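PDB 1JYE: lactose Operon Repressor from Escherichia coli, which probably represses transcription of the lactose operon by binding operator DNA, here as a dimeric, C-terminally shortened variant with increased thermostability and decreased operator affinity. Local coordinates for residues L305-Q309 and G310-K314; S77-V80 and A81-S85; N113-A116 and Q117-G121; Q231-E235 and G236-T240. The protein carries 1 engineered substitution. One frame throughout, in Å; residues are numbered along the deposited sequence.

Interaction 1 of 4, residues L305-Q309 and G310-K314; sequences LQLSQ and GQAVK
Gln306 and Gln311 meet twice, once through the backbone and once through their amides, and the two meetings carry different weight. Gln311 N donates to Gln306 O at 2.9 Å, and an N-H...O angle of 173° makes the bond nearly straight. The side-chain pair is modelled with Gln311 NE2 only 2.4 Å from Gln306 OE1, which is too short to trust in detail. Gln309 NE2 also lies at that same nitrogen of Gln311, two donors facing each other, so the placement of the glutamine amides on this exposed surface is doubtful.

The apolar part is clearer. Ala312 CB sits against the flank of the helix, 3.4 Å from Gln306 CB and 3.6 Å from Leu307 CD2. Leu307 CG stands anti to its own carbonyl carbon (chi1 -74°), and from there CD2 swings back to the returning chain, where it lies over Ala312 CB and reaches Val313 O at 3.5 Å.

What brings Ala312 back is the turn at Gly310, whose phi of 65° reverses the chain. Its N bonds to Leu307 O at 3.1 Å. Within the last turn Ser308 OG donates a hydrogen bond to Leu305 O at 2.6 Å. Further out, Leu307 also touches Asn157 and Leu305 touches Leu62 and Leu90, so this end of helix 293-308 packs on neighbouring loops. Positive phi at Gly310, with two bonds back into the last helical turn, defines a Schellman motif, here at the C-terminal end of helix 293-308 before strand 316-324.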
loop_
_atom_site.group_PDB
_atom_site.type_symbol
_atom_site.label_atom_id
_atom_site.label_comp_id
_atom_site.label_asym_id
_atom_site.label_seq_id
_atom_site.Cartn_x
_atom_site.Cartn_y
_atom_site.Cartn_z
ATOM N N LEU A 305 6.828 -19.766 14.995
ATOM C CA LEU A 305 6.806 -21.220 14.957
ATOM C C LEU A 305 7.878 -21.803 15.877
ATOM O O LEU A 305 7.655 -22.829 16.515
ATOM C CB LEU A 305 6.980 -21.715 13.517
ATOM C CG LEU A 305 5.866 -21.252 12.567
ATOM C CD1 LEU A 305 6.009 -21.958 11.229
ATOM C CD2 LEU A 305 4.498 -21.554 13.172
ATOM N N GLN A 306 9.035 -21.147 15.957
ATOM C CA GLN A 306 10.100 -21.624 16.837
ATOM C C GLN A 306 9.622 -21.481 18.276
ATOM O O GLN A 306 9.841 -22.365 19.104
ATOM C CB GLN A 306 11.381 -20.810 16.630
ATOM C CG GLN A 306 11.978 -20.947 15.237
ATOM C CD GLN A 306 12.954 -22.095 15.122
ATOM O OE1 GLN A 306 12.731 -23.174 15.668
ATOM N NE2 GLN A 306 14.045 -21.871 14.398
ATOM N N LEU A 307 8.965 -20.362 18.571
ATOM C CA LEU A 307 8.444 -20.129 19.914
ATOM C C LEU A 307 7.413 -21.193 20.282
ATOM O O LEU A 307 7.398 -21.689 21.414
ATOM C CB LEU A 307 7.793 -18.744 20.005
ATOM C CG LEU A 307 8.754 -17.555 20.041
ATOM C CD1 LEU A 307 7.986 -16.261 19.849
ATOM C CD2 LEU A 307 9.511 -17.554 21.364
ATOM N N SER A 308 6.560 -21.545 19.322
ATOM C CA SER A 308 5.521 -22.542 19.555
ATOM C C SER A 308 6.101 -23.928 19.822
ATOM O O SER A 308 5.450 -24.770 20.438
ATOM C CB SER A 308 4.557 -22.605 18.363
ATOM O OG SER A 308 5.170 -23.162 17.214
ATOM N N GLN A 309 7.327 -24.161 19.362
ATOM C CA GLN A 309 7.981 -25.449 19.567
ATOM C C GLN A 309 9.020 -25.384 20.686
ATOM O O GLN A 309 9.729 -26.359 20.942
ATOM C CB GLN A 309 8.644 -25.919 18.270
ATOM C CG GLN A 309 7.669 -26.164 17.131
ATOM C CD GLN A 309 8.342 -26.746 15.901
ATOM O OE1 GLN A 309 7.697 -26.980 14.877
ATOM N NE2 GLN A 309 9.645 -26.987 15.997
ATOM N N GLY A 310 9.106 -24.233 21.346
ATOM C CA GLY A 310 10.052 -24.061 22.436
ATOM C C GLY A 310 11.508 -24.143 22.024
ATOM O O GLY A 310 12.350 -24.619 22.788
ATOM N N GLN A 311 11.817 -23.674 20.819
ATOM C CA GLN A 311 13.187 -23.715 20.328
ATOM C C GLN A 311 13.717 -22.344 19.941
ATOM O O GLN A 311 14.820 -22.220 19.410
ATOM C CB GLN A 311 13.285 -24.673 19.141
ATOM C CG GLN A 311 12.123 -24.591 18.172
ATOM C CD GLN A 311 12.106 -25.751 17.195
ATOM O OE1 GLN A 311 12.268 -26.907 17.587
ATOM N NE2 GLN A 311 11.898 -25.453 15.921
ATOM N N ALA A 312 12.929 -21.312 20.215
ATOM C CA ALA A 312 13.337 -19.956 19.888
ATOM C C ALA A 312 14.049 -19.339 21.076
ATOM O O ALA A 312 15.111 -19.803 21.493
ATOM C CB ALA A 312 12.127 -19.117 19.512
ATOM N N VAL A 313 13.450 -18.292 21.623
ATOM C CA VAL A 313 14.016 -17.589 22.757
ATOM C C VAL A 313 12.901 -17.041 23.634
ATOM O O VAL A 313 11.915 -17.725 23.908
ATOM C CB VAL A 313 14.895 -16.414 22.289
ATOM C CG1 VAL A 313 16.063 -16.936 21.482
ATOM C CG2 VAL A 313 14.069 -15.449 21.450
ATOM N N LYS A 314 13.070 -15.800 24.068
ATOM C CA LYS A 314 12.091 -15.130 24.901
ATOM C C LYS A 314 12.594 -13.713 25.125
ATOM O O LYS A 314 13.213 -13.420 26.148
ATOM C CB LYS A 314 11.948 -15.854 26.239
ATOM C CG LYS A 314 10.529 -15.867 26.771
ATOM C CD LYS A 314 9.606 -16.608 25.816
ATOM C CE LYS A 314 8.171 -16.588 26.302
ATOM N NZ LYS A 314 7.281 -17.310 25.357
#

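Interaction 2 of 4, residues S77-V80 and A81-S85; sequences SQIV and AAILS. Engineered in segment 81-85: Leu84 (natural residue Lys).
Val80 and Ala81, the residues most enclosed here, sit at the middle of helix 74-89 and meet their neighbours one turn away. Val80 O accepts from Leu84 N at 2.8 Å with an N-H...O angle of 167°. The same oxygen is flanked by the side chain of Leu84, whose CG approaches to 3.2 Å. Val80 CG1, anti to the backbone N (chi1 174°), leans toward the next turn, alongside Leu84 and 4.1 Å from its CG. Leu84 is an engineered residue in place of the natural lysine; its branch runs the same way as that of Val80.

Ala81 looks back in the other direction. Its N bonds to Ser77 O at 3.0 Å, while its CB rests 3.3 Å from that oxygen, on a face that packs against Leu71 of the second subunit. Leu84 and Ser77 touch the same Leu71 of the second subunit, and Gln78 NE2 donates to Ala72 O there.

Ile83 lies round the helix from this face. Its N bonds to Ile79 O at 2.9 Å, and the two isoleucine side chains cross obliquely, with Ile83 CD1 4.0 Å from Ile79 CG2. This pair faces inward: Ile79 packs on Phe293 and Leu296 of helix 293-308, and Ile83 on Val66 and Ile123 of the parallel sheet.

Four successive i to i+4 bonds thus pair the carbonyls of Ser77 to Val80 with the N-H groups of Ala81 to Leu84. The polar backbone is matched within the helix, and Val80, Ala81 and the engineered Leu84 present apolar groups on its outside.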
loop_
_atom_site.group_PDB
_atom_site.type_symbol
_atom_site.label_atom_id
_atom_site.label_comp_id
_atom_site.label_asym_id
_atom_site.label_seq_id
_atom_site.Cartn_x
_atom_site.Cartn_y
_atom_site.Cartn_z
ATOM N N SER A 77 0.581 -3.382 5.564
ATOM C CA SER A 77 0.301 -4.270 4.441
ATOM C C SER A 77 1.554 -4.985 3.933
ATOM O O SER A 77 1.489 -6.140 3.527
ATOM C CB SER A 77 -0.374 -3.497 3.300
ATOM O OG SER A 77 0.438 -2.434 2.845
ATOM N N GLN A 78 2.701 -4.314 3.966
ATOM C CA GLN A 78 3.930 -4.952 3.501
ATOM C C GLN A 78 4.330 -6.058 4.473
ATOM O O GLN A 78 4.757 -7.139 4.069
ATOM C CB GLN A 78 5.057 -3.920 3.390
ATOM C CG GLN A 78 4.757 -2.775 2.431
ATOM C CD GLN A 78 4.470 -3.251 1.018
ATOM O OE1 GLN A 78 5.291 -3.925 0.401
ATOM N NE2 GLN A 78 3.298 -2.897 0.499
ATOM N N ILE A 79 4.190 -5.783 5.764
ATOM C CA ILE A 79 4.532 -6.769 6.776
ATOM C C ILE A 79 3.622 -7.992 6.693
ATOM O O ILE A 79 4.098 -9.127 6.668
ATOM C CB ILE A 79 4.432 -6.157 8.187
ATOM C CG1 ILE A 79 5.448 -5.020 8.310
ATOM C CG2 ILE A 79 4.650 -7.239 9.248
ATOM C CD1 ILE A 79 5.370 -4.238 9.617
ATOM N N VAL A 80 2.314 -7.765 6.636
ATOM C CA VAL A 80 1.375 -8.878 6.574
ATOM C C VAL A 80 1.539 -9.691 5.293
ATOM O O VAL A 80 1.376 -10.910 5.304
ATOM C CB VAL A 80 -0.081 -8.386 6.738
ATOM C CG1 VAL A 80 -1.056 -9.538 6.533
ATOM C CG2 VAL A 80 -0.268 -7.807 8.139
ATOM N N ALA A 81 1.875 -9.025 4.192
ATOM C CA ALA A 81 2.084 -9.734 2.931
ATOM C C ALA A 81 3.219 -10.738 3.121
ATOM O O ALA A 81 3.127 -11.890 2.702
ATOM C CB ALA A 81 2.438 -8.748 1.824
ATOM N N ALA A 82 4.293 -10.291 3.765
ATOM C CA ALA A 82 5.447 -11.146 4.014
ATOM C C ALA A 82 5.079 -12.277 4.970
ATOM O O ALA A 82 5.561 -13.399 4.831
ATOM C CB ALA A 82 6.591 -10.323 4.587
ATOM N N ILE A 83 4.237 -11.973 5.951
ATOM C CA ILE A 83 3.795 -12.985 6.903
ATOM C C ILE A 83 3.029 -14.078 6.160
ATOM O O ILE A 83 3.289 -15.270 6.339
ATOM C CB ILE A 83 2.870 -12.374 7.980
ATOM C CG1 ILE A 83 3.690 -11.488 8.925
ATOM C CG2 ILE A 83 2.158 -13.483 8.755
ATOM C CD1 ILE A 83 2.853 -10.759 9.956
ATOM N N LEU A 84 2.090 -13.666 5.312
ATOM C CA LEU A 84 1.288 -14.622 4.558
ATOM C C LEU A 84 2.139 -15.453 3.607
ATOM O O LEU A 84 1.896 -16.646 3.427
ATOM C CB LEU A 84 0.193 -13.893 3.772
ATOM C CG LEU A 84 -0.833 -13.131 4.614
ATOM C CD1 LEU A 84 -1.793 -12.386 3.695
ATOM C CD2 LEU A 84 -1.586 -14.097 5.516
ATOM N N SER A 85 3.137 -14.825 2.996
ATOM C CA SER A 85 4.011 -15.539 2.076
ATOM C C SER A 85 4.807 -16.623 2.799
ATOM O O SER A 85 4.856 -17.773 2.355
ATOM C CB SER A 85 4.976 -14.567 1.391
ATOM O OG SER A 85 5.860 -15.262 0.528
#

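Interaction 3 of 4, residues N113-A116 and Q117-G121; sequences NLLA and QRVSG
Val119 folds back under the last turn of helix 104-115 and straddles Leu114 O, with CG1 at 3.4 Å and CG2 at 3.5 Å. Its chi1 of -60° sets CG1 anti to the carbonyl carbon and leaves CG2 between the backbone N and that carbon, where it also meets Leu115 CD2 at 4.3 Å.

Gln117 has a similar first torsion but serves a different carbonyl. With chi1 at -66° its CG lies beside its own N and 3.5 Å from Asn113 O, and the bend at chi2 (-54°) then turns the amide toward a water. That water accepts from Gln117 NE2 at 2.8 Å and donates to Asn113 O.

A type I turn from Leu115 to Arg118 places Gln117, and the positive phi of Arg118 that follows brings Val119 back to the helix. Gln117 N bonds to Leu114 O and Arg118 N to Leu115 O, each at 3.0 Å. Leu114 and Leu115 pack inward on Leu122, while Gln117 touches Ser93 of the second subunit.

The helix end is therefore closed by mixed chemistry: backbone bonds and a water bridge satisfy its last carbonyls, and valine methyl groups shield one of them.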
loop_
_atom_site.group_PDB
_atom_site.type_symbol
_atom_site.label_atom_id
_atom_site.label_comp_id
_atom_site.label_asym_id
_atom_site.label_seq_id
_atom_site.Cartn_x
_atom_site.Cartn_y
_atom_site.Cartn_z
ATOM N N ASN A 113 -10.929 -12.853 19.690
ATOM C CA ASN A 113 -11.576 -13.465 18.531
ATOM C C ASN A 113 -10.653 -14.451 17.822
ATOM O O ASN A 113 -11.102 -15.480 17.320
ATOM C CB ASN A 113 -12.037 -12.398 17.532
ATOM C CG ASN A 113 -13.057 -11.446 18.123
ATOM O OD1 ASN A 113 -13.871 -11.831 18.963
ATOM N ND2 ASN A 113 -13.032 -10.198 17.669
ATOM N N LEU A 114 -9.361 -14.133 17.772
ATOM C CA LEU A 114 -8.392 -15.009 17.123
ATOM C C LEU A 114 -8.229 -16.311 17.905
ATOM O O LEU A 114 -8.135 -17.392 17.319
ATOM C CB LEU A 114 -7.041 -14.297 16.992
ATOM C CG LEU A 114 -7.001 -13.154 15.971
ATOM C CD1 LEU A 114 -5.710 -12.368 16.122
ATOM C CD2 LEU A 114 -7.120 -13.723 14.560
ATOM N N LEU A 115 -8.198 -16.203 19.229
ATOM C CA LEU A 115 -8.058 -17.380 20.079
ATOM C C LEU A 115 -9.281 -18.281 19.937
ATOM O O LEU A 115 -9.186 -19.501 20.079
ATOM C CB LEU A 115 -7.889 -16.964 21.544
ATOM C CG LEU A 115 -6.557 -16.315 21.926
ATOM C CD1 LEU A 115 -6.619 -15.841 23.371
ATOM C CD2 LEU A 115 -5.421 -17.316 21.733
ATOM N N ALA A 116 -10.428 -17.674 19.653
ATOM C CA ALA A 116 -11.665 -18.429 19.486
ATOM C C ALA A 116 -11.613 -19.270 18.211
ATOM O O ALA A 116 -12.389 -20.215 18.046
ATOM C CB ALA A 116 -12.854 -17.481 19.443
ATOM N N GLN A 117 -10.703 -18.917 17.309
ATOM C CA GLN A 117 -10.552 -19.654 16.059
ATOM C C GLN A 117 -9.511 -20.760 16.211
ATOM O O GLN A 117 -9.119 -21.402 15.239
ATOM C CB GLN A 117 -10.155 -18.709 14.921
ATOM C CG GLN A 117 -11.227 -17.692 14.555
ATOM C CD GLN A 117 -12.564 -18.344 14.239
ATOM O OE1 GLN A 117 -12.624 -19.347 13.530
ATOM N NE2 GLN A 117 -13.641 -17.768 14.759
ATOM N N ARG A 118 -9.067 -20.968 17.447
ATOM C CA ARG A 118 -8.088 -21.999 17.777
ATOM C C ARG A 118 -6.700 -21.832 17.160
ATOM O O ARG A 118 -6.082 -22.811 16.743
ATOM C CB ARG A 118 -8.629 -23.386 17.406
ATOM C CG ARG A 118 -9.949 -23.754 18.068
ATOM C CD ARG A 118 -10.164 -25.260 18.025
ATOM N NE ARG A 118 -9.949 -25.805 16.686
ATOM C CZ ARG A 118 -9.879 -27.104 16.410
ATOM N NH1 ARG A 118 -10.006 -28.000 17.380
ATOM N NH2 ARG A 118 -9.676 -27.508 15.162
ATOM N N VAL A 119 -6.204 -20.602 17.104
ATOM C CA VAL A 119 -4.872 -20.370 16.559
ATOM C C VAL A 119 -3.863 -20.860 17.600
ATOM O O VAL A 119 -4.139 -20.811 18.801
ATOM C CB VAL A 119 -4.634 -18.871 16.275
ATOM C CG1 VAL A 119 -5.649 -18.370 15.259
ATOM C CG2 VAL A 119 -4.733 -18.068 17.563
ATOM N N SER A 120 -2.706 -21.339 17.146
ATOM C CA SER A 120 -1.680 -21.845 18.057
ATOM C C SER A 120 -0.515 -20.873 18.217
ATOM O O SER A 120 0.491 -21.186 18.858
ATOM C CB SER A 120 -1.156 -23.199 17.567
ATOM O OG SER A 120 -0.538 -23.092 16.297
ATOM N N GLY A 121 -0.662 -19.691 17.629
ATOM C CA GLY A 121 0.373 -18.678 17.715
ATOM C C GLY A 121 -0.199 -17.350 17.272
ATOM O O GLY A 121 -1.060 -17.306 16.395
HETATM O O HOH W 1 -13.654 -15.690 16.562
#

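Interaction 4 of 4, residues Q231-E235 and G236-T240; sequences QMLNE and GIVPT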
loop_
_atom_site.group_PDB
_atom_site.type_symbol
_atom_site.label_atom_id
_atom_site.label_comp_id
_atom_site.label_asym_id
_atom_site.label_seq_id
_atom_site.Cartn_x
_atom_site.Cartn_y
_atom_site.Cartn_z
ATOM N N GLN A 231 1.485 24.662 6.321
ATOM C CA GLN A 231 1.196 25.490 7.490
ATOM C C GLN A 231 2.478 26.074 8.067
ATOM O O GLN A 231 2.512 27.233 8.484
ATOM C CB GLN A 231 0.462 24.672 8.556
ATOM C CG GLN A 231 -0.928 24.225 8.120
ATOM C CD GLN A 231 -1.679 23.466 9.198
ATOM O OE1 GLN A 231 -2.749 22.908 8.949
ATOM N NE2 GLN A 231 -1.126 23.445 10.404
ATOM N N MET A 232 3.531 25.262 8.084
ATOM C CA MET A 232 4.828 25.693 8.590
ATOM C C MET A 232 5.383 26.810 7.711
ATOM O O MET A 232 5.807 27.859 8.204
ATOM C CB MET A 232 5.804 24.516 8.598
ATOM C CG MET A 232 7.221 24.892 8.998
ATOM S SD MET A 232 8.355 23.506 8.846
ATOM C CE MET A 232 8.532 23.414 7.056
ATOM N N LEU A 233 5.374 26.580 6.401
ATOM C CA LEU A 233 5.877 27.564 5.453
ATOM C C LEU A 233 5.055 28.849 5.469
ATOM O O LEU A 233 5.612 29.946 5.397
ATOM C CB LEU A 233 5.893 26.973 4.041
ATOM C CG LEU A 233 6.818 25.768 3.853
ATOM C CD1 LEU A 233 6.654 25.214 2.445
ATOM C CD2 LEU A 233 8.265 26.181 4.100
ATOM N N ASN A 234 3.736 28.722 5.563
ATOM C CA ASN A 234 2.876 29.899 5.588
ATOM C C ASN A 234 3.114 30.721 6.853
ATOM O O ASN A 234 2.800 31.913 6.892
ATOM C CB ASN A 234 1.397 29.502 5.496
ATOM C CG ASN A 234 1.031 28.916 4.141
ATOM O OD1 ASN A 234 1.639 29.245 3.123
ATOM N ND2 ASN A 234 0.017 28.057 4.122
ATOM N N GLU A 235 3.669 30.082 7.882
ATOM C CA GLU A 235 3.969 30.754 9.149
ATOM C C GLU A 235 5.260 31.555 9.054
ATOM O O GLU A 235 5.583 32.334 9.953
ATOM C CB GLU A 235 4.135 29.738 10.284
ATOM C CG GLU A 235 2.856 29.218 10.897
ATOM C CD GLU A 235 3.121 28.461 12.186
ATOM O OE1 GLU A 235 3.844 27.442 12.147
ATOM O OE2 GLU A 235 2.612 28.891 13.241
ATOM N N GLY A 236 6.008 31.350 7.977
ATOM C CA GLY A 236 7.262 32.059 7.818
ATOM C C GLY A 236 8.432 31.240 8.329
ATOM O O GLY A 236 9.558 31.730 8.407
ATOM N N ILE A 237 8.167 29.986 8.686
ATOM C CA ILE A 237 9.216 29.100 9.174
ATOM C C ILE A 237 9.737 28.304 7.985
ATOM O O ILE A 237 9.049 27.425 7.465
ATOM C CB ILE A 237 8.677 28.139 10.251
ATOM C CG1 ILE A 237 8.160 28.948 11.443
ATOM C CG2 ILE A 237 9.775 27.176 10.690
ATOM C CD1 ILE A 237 7.580 28.109 12.568
ATOM N N VAL A 238 10.954 28.623 7.557
ATOM C CA VAL A 238 11.555 27.958 6.408
ATOM C C VAL A 238 12.873 27.289 6.768
ATOM O O VAL A 238 13.927 27.928 6.799
ATOM C CB VAL A 238 11.806 28.963 5.254
ATOM C CG1 VAL A 238 12.252 28.225 4.001
ATOM C CG2 VAL A 238 10.546 29.765 4.983
ATOM N N PRO A 239 12.832 25.981 7.048
ATOM C CA PRO A 239 14.053 25.261 7.399
ATOM C C PRO A 239 14.835 24.967 6.127
ATOM O O PRO A 239 14.328 25.174 5.026
ATOM C CB PRO A 239 13.516 23.989 8.043
ATOM C CG PRO A 239 12.307 23.703 7.187
ATOM C CD PRO A 239 11.662 25.081 7.067
ATOM N N THR A 240 16.072 24.505 6.270
ATOM C CA THR A 240 16.859 24.145 5.102
ATOM C C THR A 240 16.717 22.637 4.909
ATOM O O THR A 240 17.051 22.102 3.857
ATOM C CB THR A 240 18.354 24.517 5.256
ATOM O OG1 THR A 240 18.899 23.896 6.426
ATOM C CG2 THR A 240 18.516 26.030 5.351
#
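Met232 ends on Pro239, its methyl CE resting 3.5 Å from Pro239 CD. The methionine gets there because CG stands anti to the backbone N (chi1 175°) and the chain stays extended until chi3, where it bends and turns CE onto the proline ring. Midway along, Ile237 crosses the methionine at about a right angle, with Ile237 CB 3.8 Å from Met232 CG. The methionine thus fills the angle between the helix end and the departing chain, its stem against Ile237 and its tip against Pro239.

On another side of the helix Leu233 CD2 settles over the backbone at Ile237 O, 3.7 Å away, and brushes Val238 CG2 at 4.3 Å. Glu235 lies alongside Ile237, OE1 near CD1, but the charged end of Glu235 is taken by a salt bridge to Arg216.

Gly236, with a positive phi of 94°, turns the chain out of the helix. Its N bonds to Leu233 O at 3.0 Å and Ile237 N to Met232 O at 3.2 Å, completing a Schellman motif at the end of helix 222-234. Met232 and Pro239 continue inward to Ala183 of strand 182-186, and Ile237 to Ala214.

Chemically the seam is layered, with two backbone bonds closing the helix end, apolar groups joining it to the sheet, and the carboxylate of Glu235 paired at the exposed margin.

From the N terminus the four contacts follow in series, 77-85, 113-121, 231-240 and 305-314, and none nests within or crosses another. Interaction 2 lies within helix 74-89 and closes no loop. The other three each close a helix end: interaction 3 leads from helix 104-115 to strand 122-125, interaction 4 from helix 222-234 to strand 241-244, and interaction 1 from helix 293-308 to strand 316-324. Interactions 1 and 3, with centres 18 Å apart, lie on the same side of the chain's centre; interaction 4 lies opposite, its centre 51 Å from that of interaction 1 and 50 Å from that of interaction 3. Helix 293-308 also packs against the inner face of interaction 2.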